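PDB 4I4C: UPF0255 protein frsA from Vibrio vulnificus, which is of unsettled function but probably hydrolyses carboxylic esters to an alcohol and a carboxylate. Local coordinates for residues Pro31-Leu36 with Val329-Leu334; Thr117-Ser122 with Lys163-Ile168; Ala124-Ser129 with Leu158-Lys163. One frame throughout, in Å; residues are numbered along the deposited sequence.

Contact 1. Residues Pro31-Leu36 with Val329-Leu334; sequences PTSQSL and VDIYSL
S33 and I331 supply the direct polar link between the two helix starts. The backbone N of I331 donates to S33 OG over 2.8 Å, and the N-H...O angle of 175° makes the bond practically straight. I331 N belongs to the first turn of helix 331-337, where no preceding turn offers it a carbonyl, so the serine hydroxyl of the other helix takes that place.

A water extends the polar network. It donates to D330 OD1 at 2.7 Å and is hydrogen-bonded to S33 OG at 2.7 Å and to T32 OG1 at 2.6 Å, which ties three side chains from both segments to a single oxygen. S33 OG is thereby gripped by two bonds.

D330 itself is the N-cap of helix 331-337: its OD2 accepts from S333 N at 2.9 Å, approached on the anti side of the carboxylate. One carboxylate oxygen therefore caps its own helix while the other holds the bridging water. Just before these helices, strands 28-29 and 328-329 form a short parallel sheet, with V329 bonded through its backbone to Q28 and M30, so helix 31-44 and helix 331-337 each follow one strand of that pair.

The apolar part lies on the L36 side. With CG anti to the backbone N (chi1 178°), L36 sends CD2 to I331 CG2 at 4.1 Å and obliquely to Y332 CE1 at 3.9 Å, the leucine and tyrosine side chains arriving from opposite directions. I331 CG1 packs against S33 CB, and L317 of helix 314-323 also touches I331.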
# COMPACT_ATOMS: atom_id res chain seq x y z
N PRO A 31 -0.37 -4.78 29.75
CA PRO A 31 -0.84 -3.63 30.54
C PRO A 31 0.16 -2.47 30.60
O PRO A 31 -0.29 -1.32 30.56
CB PRO A 31 -1.06 -4.24 31.93
CG PRO A 31 -1.46 -5.68 31.62
CD PRO A 31 -0.52 -6.05 30.48
N THR A 32 1.46 -2.74 30.65
CA THR A 32 2.44 -1.65 30.62
C THR A 32 2.43 -0.95 29.26
O THR A 32 2.67 0.24 29.16
CB THR A 32 3.86 -2.13 30.97
OG1 THR A 32 4.22 -3.23 30.12
CG2 THR A 32 3.93 -2.55 32.43
N SER A 33 2.13 -1.70 28.21
CA SER A 33 2.04 -1.10 26.89
C SER A 33 0.72 -0.35 26.70
O SER A 33 0.68 0.65 25.97
CB SER A 33 2.26 -2.15 25.80
OG SER A 33 3.63 -2.27 25.51
N GLN A 34 -0.36 -0.79 27.37
CA GLN A 34 -1.61 -0.04 27.32
C GLN A 34 -1.44 1.33 27.94
O GLN A 34 -2.01 2.32 27.46
CB GLN A 34 -2.75 -0.77 28.03
CG GLN A 34 -4.09 -0.02 27.93
CD GLN A 34 -4.48 0.31 26.48
OE1 GLN A 34 -4.64 -0.58 25.65
NE2 GLN A 34 -4.64 1.61 26.18
N SER A 35 -0.65 1.39 29.01
CA SER A 35 -0.37 2.66 29.67
C SER A 35 0.37 3.62 28.74
O SER A 35 0.09 4.82 28.73
CB SER A 35 0.40 2.45 30.97
OG SER A 35 0.94 3.68 31.43
N LEU A 36 1.31 3.09 27.97
CA LEU A 36 2.00 3.90 26.94
C LEU A 36 1.06 4.42 25.83
O LEU A 36 1.17 5.58 25.40
CB LEU A 36 3.19 3.13 26.36
CG LEU A 36 3.97 3.82 25.25
CD1 LEU A 36 4.31 5.25 25.64
CD2 LEU A 36 5.23 3.04 24.94
N VAL A 329 0.99 -7.56 22.31
CA VAL A 329 2.06 -6.64 21.96
C VAL A 329 2.75 -6.03 23.16
O VAL A 329 2.10 -5.49 24.06
CB VAL A 329 1.55 -5.48 21.09
CG1 VAL A 329 2.72 -4.61 20.61
CG2 VAL A 329 0.78 -6.02 19.92
N ASP A 330 4.08 -6.12 23.15
CA ASP A 330 4.91 -5.26 23.97
C ASP A 330 5.54 -4.22 23.05
O ASP A 330 6.32 -4.57 22.18
CB ASP A 330 5.99 -6.08 24.68
CG ASP A 330 6.78 -5.25 25.65
OD1 ASP A 330 6.54 -5.40 26.87
OD2 ASP A 330 7.61 -4.44 25.20
N ILE A 331 5.19 -2.96 23.24
CA ILE A 331 5.65 -1.89 22.34
C ILE A 331 7.16 -1.69 22.38
O ILE A 331 7.79 -1.41 21.36
CB ILE A 331 4.93 -0.55 22.64
CG1 ILE A 331 3.40 -0.77 22.60
CG2 ILE A 331 5.37 0.52 21.68
CD1 ILE A 331 2.57 0.49 22.83
N TYR A 332 7.75 -1.83 23.56
CA TYR A 332 9.19 -1.61 23.71
C TYR A 332 9.94 -2.66 22.92
O TYR A 332 10.91 -2.36 22.23
CB TYR A 332 9.60 -1.63 25.18
CG TYR A 332 8.76 -0.73 26.05
CD1 TYR A 332 9.00 0.64 26.11
CD2 TYR A 332 7.70 -1.25 26.80
CE1 TYR A 332 8.22 1.47 26.90
CE2 TYR A 332 6.92 -0.43 27.59
CZ TYR A 332 7.18 0.93 27.64
OH TYR A 332 6.39 1.73 28.44
N SER A 333 9.48 -3.90 23.01
CA SER A 333 10.10 -4.99 22.27
C SER A 333 9.88 -4.83 20.76
O SER A 333 10.82 -4.93 19.99
CB SER A 333 9.58 -6.33 22.76
OG SER A 333 10.10 -7.37 21.95
N LEU A 334 8.64 -4.57 20.36
CA LEU A 334 8.33 -4.28 18.96
C LEU A 334 9.21 -3.18 18.34
O LEU A 334 9.69 -3.31 17.20
CB LEU A 334 6.86 -3.91 18.80
CG LEU A 334 6.33 -3.59 17.41
CD1 LEU A 334 6.73 -4.68 16.45
CD2 LEU A 334 4.79 -3.43 17.44
O HOH W 1 4.68 -3.56 27.59

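Contact 2. Residues Thr117-Ser122 with Lys163-Ile168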
# COMPACT_ATOMS: atom_id res chain seq x y z
N THR A 117 -22.31 0.36 -19.07
CA THR A 117 -21.69 -0.69 -19.85
C THR A 117 -20.27 -0.27 -20.24
O THR A 117 -19.98 0.93 -20.33
CB THR A 117 -22.48 -0.98 -21.15
OG1 THR A 117 -22.42 0.16 -22.00
CG2 THR A 117 -23.94 -1.30 -20.85
N ASN A 118 -19.41 -1.26 -20.46
CA ASN A 118 -18.04 -1.03 -20.93
C ASN A 118 -17.20 -0.07 -20.10
O ASN A 118 -16.95 -0.31 -18.92
CB ASN A 118 -18.06 -0.58 -22.38
CG ASN A 118 -18.70 -1.59 -23.28
OD1 ASN A 118 -19.62 -2.30 -22.88
ND2 ASN A 118 -18.23 -1.67 -24.52
N GLU A 119 -16.77 1.02 -20.73
CA GLU A 119 -15.74 1.91 -20.17
C GLU A 119 -16.24 2.76 -19.00
O GLU A 119 -15.50 3.58 -18.44
CB GLU A 119 -15.15 2.80 -21.27
CG GLU A 119 -13.74 3.33 -20.97
CD GLU A 119 -13.22 4.26 -22.05
OE1 GLU A 119 -13.46 3.99 -23.25
OE2 GLU A 119 -12.56 5.27 -21.70
N ALA A 120 -17.50 2.56 -18.62
CA ALA A 120 -18.04 3.23 -17.44
C ALA A 120 -18.33 2.18 -16.36
O ALA A 120 -17.94 2.35 -15.21
CB ALA A 120 -19.28 4.00 -17.80
N ALA A 121 -19.01 1.11 -16.75
CA ALA A 121 -19.23 -0.02 -15.87
C ALA A 121 -17.92 -0.52 -15.24
O ALA A 121 -17.88 -0.81 -14.03
CB ALA A 121 -19.90 -1.14 -16.63
N SER A 122 -16.86 -0.60 -16.05
CA SER A 122 -15.55 -1.05 -15.59
C SER A 122 -15.02 -0.10 -14.52
O SER A 122 -14.58 -0.53 -13.44
CB SER A 122 -14.56 -1.07 -16.76
OG SER A 122 -13.37 -1.74 -16.41
N LYS A 163 -14.44 -6.33 -17.34
CA LYS A 163 -15.23 -5.37 -18.10
C LYS A 163 -14.35 -4.41 -18.88
O LYS A 163 -14.80 -3.78 -19.84
CB LYS A 163 -16.15 -4.59 -17.15
CG LYS A 163 -17.32 -3.88 -17.82
CD LYS A 163 -18.45 -4.84 -18.18
CE LYS A 163 -19.63 -4.10 -18.84
NZ LYS A 163 -19.76 -4.35 -20.32
N SER A 164 -13.09 -4.29 -18.46
CA SER A 164 -12.21 -3.29 -19.03
C SER A 164 -11.81 -3.67 -20.44
O SER A 164 -11.69 -4.85 -20.76
CB SER A 164 -10.95 -3.11 -18.18
OG SER A 164 -10.17 -2.04 -18.68
N LYS A 165 -11.58 -2.66 -21.27
CA LYS A 165 -10.97 -2.86 -22.58
C LYS A 165 -9.49 -3.23 -22.41
O LYS A 165 -8.87 -3.75 -23.33
CB LYS A 165 -11.12 -1.58 -23.42
CG LYS A 165 -10.13 -0.49 -23.05
CD LYS A 165 -10.56 0.89 -23.56
CE LYS A 165 -9.33 1.76 -23.84
NZ LYS A 165 -9.64 3.21 -23.88
N TYR A 166 -8.93 -2.97 -21.23
CA TYR A 166 -7.54 -3.35 -20.96
C TYR A 166 -7.48 -4.79 -20.48
O TYR A 166 -8.48 -5.39 -20.11
CB TYR A 166 -6.90 -2.45 -19.91
CG TYR A 166 -6.78 -1.00 -20.30
CD1 TYR A 166 -5.66 -0.53 -20.97
CD2 TYR A 166 -7.78 -0.09 -19.98
CE1 TYR A 166 -5.54 0.80 -21.32
CE2 TYR A 166 -7.67 1.25 -20.33
CZ TYR A 166 -6.54 1.69 -21.01
OH TYR A 166 -6.41 3.01 -21.36
N ILE A 167 -6.28 -5.36 -20.46
CA ILE A 167 -6.16 -6.77 -20.15
C ILE A 167 -5.53 -6.98 -18.78
O ILE A 167 -4.39 -6.58 -18.54
CB ILE A 167 -5.34 -7.49 -21.23
CG1 ILE A 167 -6.00 -7.30 -22.60
CG2 ILE A 167 -5.19 -8.96 -20.88
CD1 ILE A 167 -5.45 -8.21 -23.67
N ILE A 168 -6.28 -7.62 -17.88
CA ILE A 168 -5.75 -7.88 -16.54
C ILE A 168 -5.77 -9.37 -16.22
O ILE A 168 -6.83 -9.98 -16.18
CB ILE A 168 -6.50 -7.12 -15.43
CG1 ILE A 168 -6.56 -5.62 -15.72
CG2 ILE A 168 -5.84 -7.37 -14.07
CD1 ILE A 168 -7.71 -5.19 -16.58
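K163, which has far more surface buried here than any other residue of the two segments, lays its chain across the start of helix 121-136. It is the last residue of helix 144-163, and the residues after it lead into strand 167-175, the outermost strand at one end of the mixed sheet. Opposite it, a type II' beta turn from T117 to A120 leads into helix 121-136, so the contact joins the entrance of one helix to the exit of the next. The lysine leaves with CG anti to the backbone N and then bends at chi2 (78°) and again at chi4, a path that carries its methylenes over A121 and S122. CE lies 3.7 Å from A121 CB, while K163 CB meets S122 CB at 3.9 Å. At the far end NZ reaches the turn and makes a weak hydrogen bond of 3.3 Å to N118 OD1.

S122, second in buried area, turns its hydroxyl toward the helix end: OG is anti to the backbone N (chi1 -169°) and packs 3.3 Å from S164 CA. The polar partner of this hydroxyl is the carbonyl oxygen of A160, one turn back in helix 144-163, so S122 OG hydrogen-bonds to the last turn of that helix while its CB packs on the lysine.

N118 meets the end of the lysine through its backbone as well, its N lying 3.3 Å from K163 CE. Beside it in the turn, E119 crosses K165 obliquely, OE1 standing 3.9 Å from K165 NZ in a long salt bridge at the exposed margin. S164 closes the helix exit with an ST turn, its OG accepting from Y166 N at 3.0 Å with an N-H...O angle of 159°.

Contact 3. Residues Ala124-Ser129 with Leu158-Lys163; sequences ALFSAS and LEAAKK
Two consecutive helices, 121-136 and 144-163, pack as an antiparallel hairpin, and L125, F126, E159 and A160 make most of the contact between the segments considered here. The short axes run at 161° to one another and approach to 8.1 Å. Such closeness agrees with the small side chain at the crossing: A160 faces L125, their CA atoms 4.9 Å apart, and L125 CB meets A160 CB at 3.5 Å.

The clearest directional evidence concerns F126. A160 CB stands 3.3 Å from the centroid of the F126 ring and only 5° off the ring normal, a CH-pi contact over the middle of one face. All six ring carbons consequently lie at nearly equal distances from the methyl. F126 reaches this place although its CB does not point straight at the other helix, because CG is anti to the carbonyl carbon (chi1 -81°) and swings the ring across. CZ then extends obliquely to A161 N.

This hairpin is part of the helical region of the two-domain protein. Helix 98-114 packs on it through Q110 and A113, which touch L125, and the F126 ring also stacks with W210 and meets Y157 edge-to-face, so the methyl contact sits within an aromatic cluster.

L125 works the other flank of A160. Its CD1 meets E159 CG at 3.6 Å and lies equally close to E159 O, the two side chains crossing at a slant. E159 bends at chi2, and its carboxylate leads away from helix 121-136, leaving the aliphatic CB and CG to pack on the leucine methyl.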
# COMPACT_ATOMS: atom_id res chain seq x y z
N ALA A 124 -16.66 1.97 -12.71
CA ALA A 124 -17.50 2.06 -11.54
C ALA A 124 -17.12 0.93 -10.60
O ALA A 124 -17.15 1.08 -9.38
CB ALA A 124 -18.99 1.99 -11.92
N LEU A 125 -16.74 -0.20 -11.18
CA LEU A 125 -16.39 -1.36 -10.36
C LEU A 125 -15.03 -1.14 -9.70
O LEU A 125 -14.84 -1.55 -8.55
CB LEU A 125 -16.45 -2.67 -11.16
CG LEU A 125 -17.85 -3.20 -11.48
CD1 LEU A 125 -17.83 -4.23 -12.61
CD2 LEU A 125 -18.50 -3.80 -10.24
N PHE A 126 -14.09 -0.52 -10.42
CA PHE A 126 -12.79 -0.14 -9.84
C PHE A 126 -12.99 0.84 -8.69
O PHE A 126 -12.37 0.71 -7.65
CB PHE A 126 -11.86 0.45 -10.91
CG PHE A 126 -11.16 -0.59 -11.76
CD1 PHE A 126 -10.50 -1.65 -11.16
CD2 PHE A 126 -11.17 -0.49 -13.14
CE1 PHE A 126 -9.86 -2.62 -11.94
CE2 PHE A 126 -10.53 -1.45 -13.93
CZ PHE A 126 -9.88 -2.51 -13.32
N SER A 127 -13.88 1.82 -8.88
CA SER A 127 -14.25 2.71 -7.78
C SER A 127 -14.79 1.95 -6.57
O SER A 127 -14.50 2.28 -5.42
CB SER A 127 -15.32 3.70 -8.24
OG SER A 127 -14.77 4.60 -9.17
N ALA A 128 -15.58 0.92 -6.85
CA ALA A 128 -16.20 0.11 -5.80
C ALA A 128 -15.14 -0.65 -5.02
O ALA A 128 -15.18 -0.70 -3.78
CB ALA A 128 -17.20 -0.85 -6.40
N SER A 129 -14.21 -1.24 -5.77
CA SER A 129 -13.08 -1.98 -5.21
C SER A 129 -12.32 -1.13 -4.23
O SER A 129 -11.96 -1.59 -3.15
CB SER A 129 -12.11 -2.39 -6.32
OG SER A 129 -11.13 -3.26 -5.78
N LEU A 158 -11.73 -7.84 -10.00
CA LEU A 158 -11.73 -8.79 -11.12
C LEU A 158 -12.91 -8.53 -12.05
O LEU A 158 -12.77 -8.59 -13.27
CB LEU A 158 -11.69 -10.23 -10.61
CG LEU A 158 -10.52 -10.55 -9.68
CD1 LEU A 158 -10.59 -11.99 -9.16
CD2 LEU A 158 -9.18 -10.30 -10.35
N GLU A 159 -14.07 -8.19 -11.47
CA GLU A 159 -15.24 -7.84 -12.27
C GLU A 159 -15.01 -6.56 -13.09
O GLU A 159 -15.45 -6.46 -14.24
CB GLU A 159 -16.50 -7.73 -11.38
CG GLU A 159 -17.80 -7.80 -12.14
CD GLU A 159 -17.86 -8.98 -13.10
OE1 GLU A 159 -17.80 -10.14 -12.63
OE2 GLU A 159 -17.96 -8.75 -14.33
N ALA A 160 -14.31 -5.59 -12.51
CA ALA A 160 -13.89 -4.42 -13.27
C ALA A 160 -12.91 -4.82 -14.38
O ALA A 160 -13.03 -4.36 -15.51
CB ALA A 160 -13.22 -3.41 -12.35
N ALA A 161 -11.95 -5.66 -14.03
CA ALA A 161 -10.92 -6.09 -14.98
C ALA A 161 -11.55 -6.78 -16.18
O ALA A 161 -11.16 -6.55 -17.33
CB ALA A 161 -9.94 -7.02 -14.29
N LYS A 162 -12.53 -7.63 -15.90
CA LYS A 162 -13.24 -8.40 -16.91
C LYS A 162 -14.02 -7.48 -17.86
O LYS A 162 -14.21 -7.81 -19.03
CB LYS A 162 -14.19 -9.39 -16.24
CG LYS A 162 -14.72 -10.47 -17.14
CD LYS A 162 -13.59 -11.27 -17.78
CE LYS A 162 -14.15 -12.40 -18.63
NZ LYS A 162 -15.12 -13.21 -17.84
N LYS A 163 -14.44 -6.33 -17.34
CA LYS A 163 -15.23 -5.37 -18.10
C LYS A 163 -14.35 -4.41 -18.88
O LYS A 163 -14.80 -3.78 -19.84
CB LYS A 163 -16.15 -4.59 -17.15
CG LYS A 163 -17.32 -3.88 -17.82
CD LYS A 163 -18.45 -4.84 -18.18
CE LYS A 163 -19.63 -4.10 -18.84
NZ LYS A 163 -19.76 -4.35 -20.32

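In the fold
From the N terminus, residues 31-36 wait 293 residues for their partners at 329-334, so contact 1 closes a long loop that encloses both others. Within it, helix 121-136 turns back through helix 144-163: contact 3 closes the inner loop, and contact 2 wraps around that one, so the three nest without crossing. Contacts 2 and 3 share K163, have centres about 8 Å apart and touch where I168 CB packs on A161 CB, joining the helical hairpin to strand 167-175 at the sheet edge. Contact 1 lies on the opposite side of the chain's centre, about 48 Å from contact 2 between centres, and ties helix 31-44 to helix 331-337.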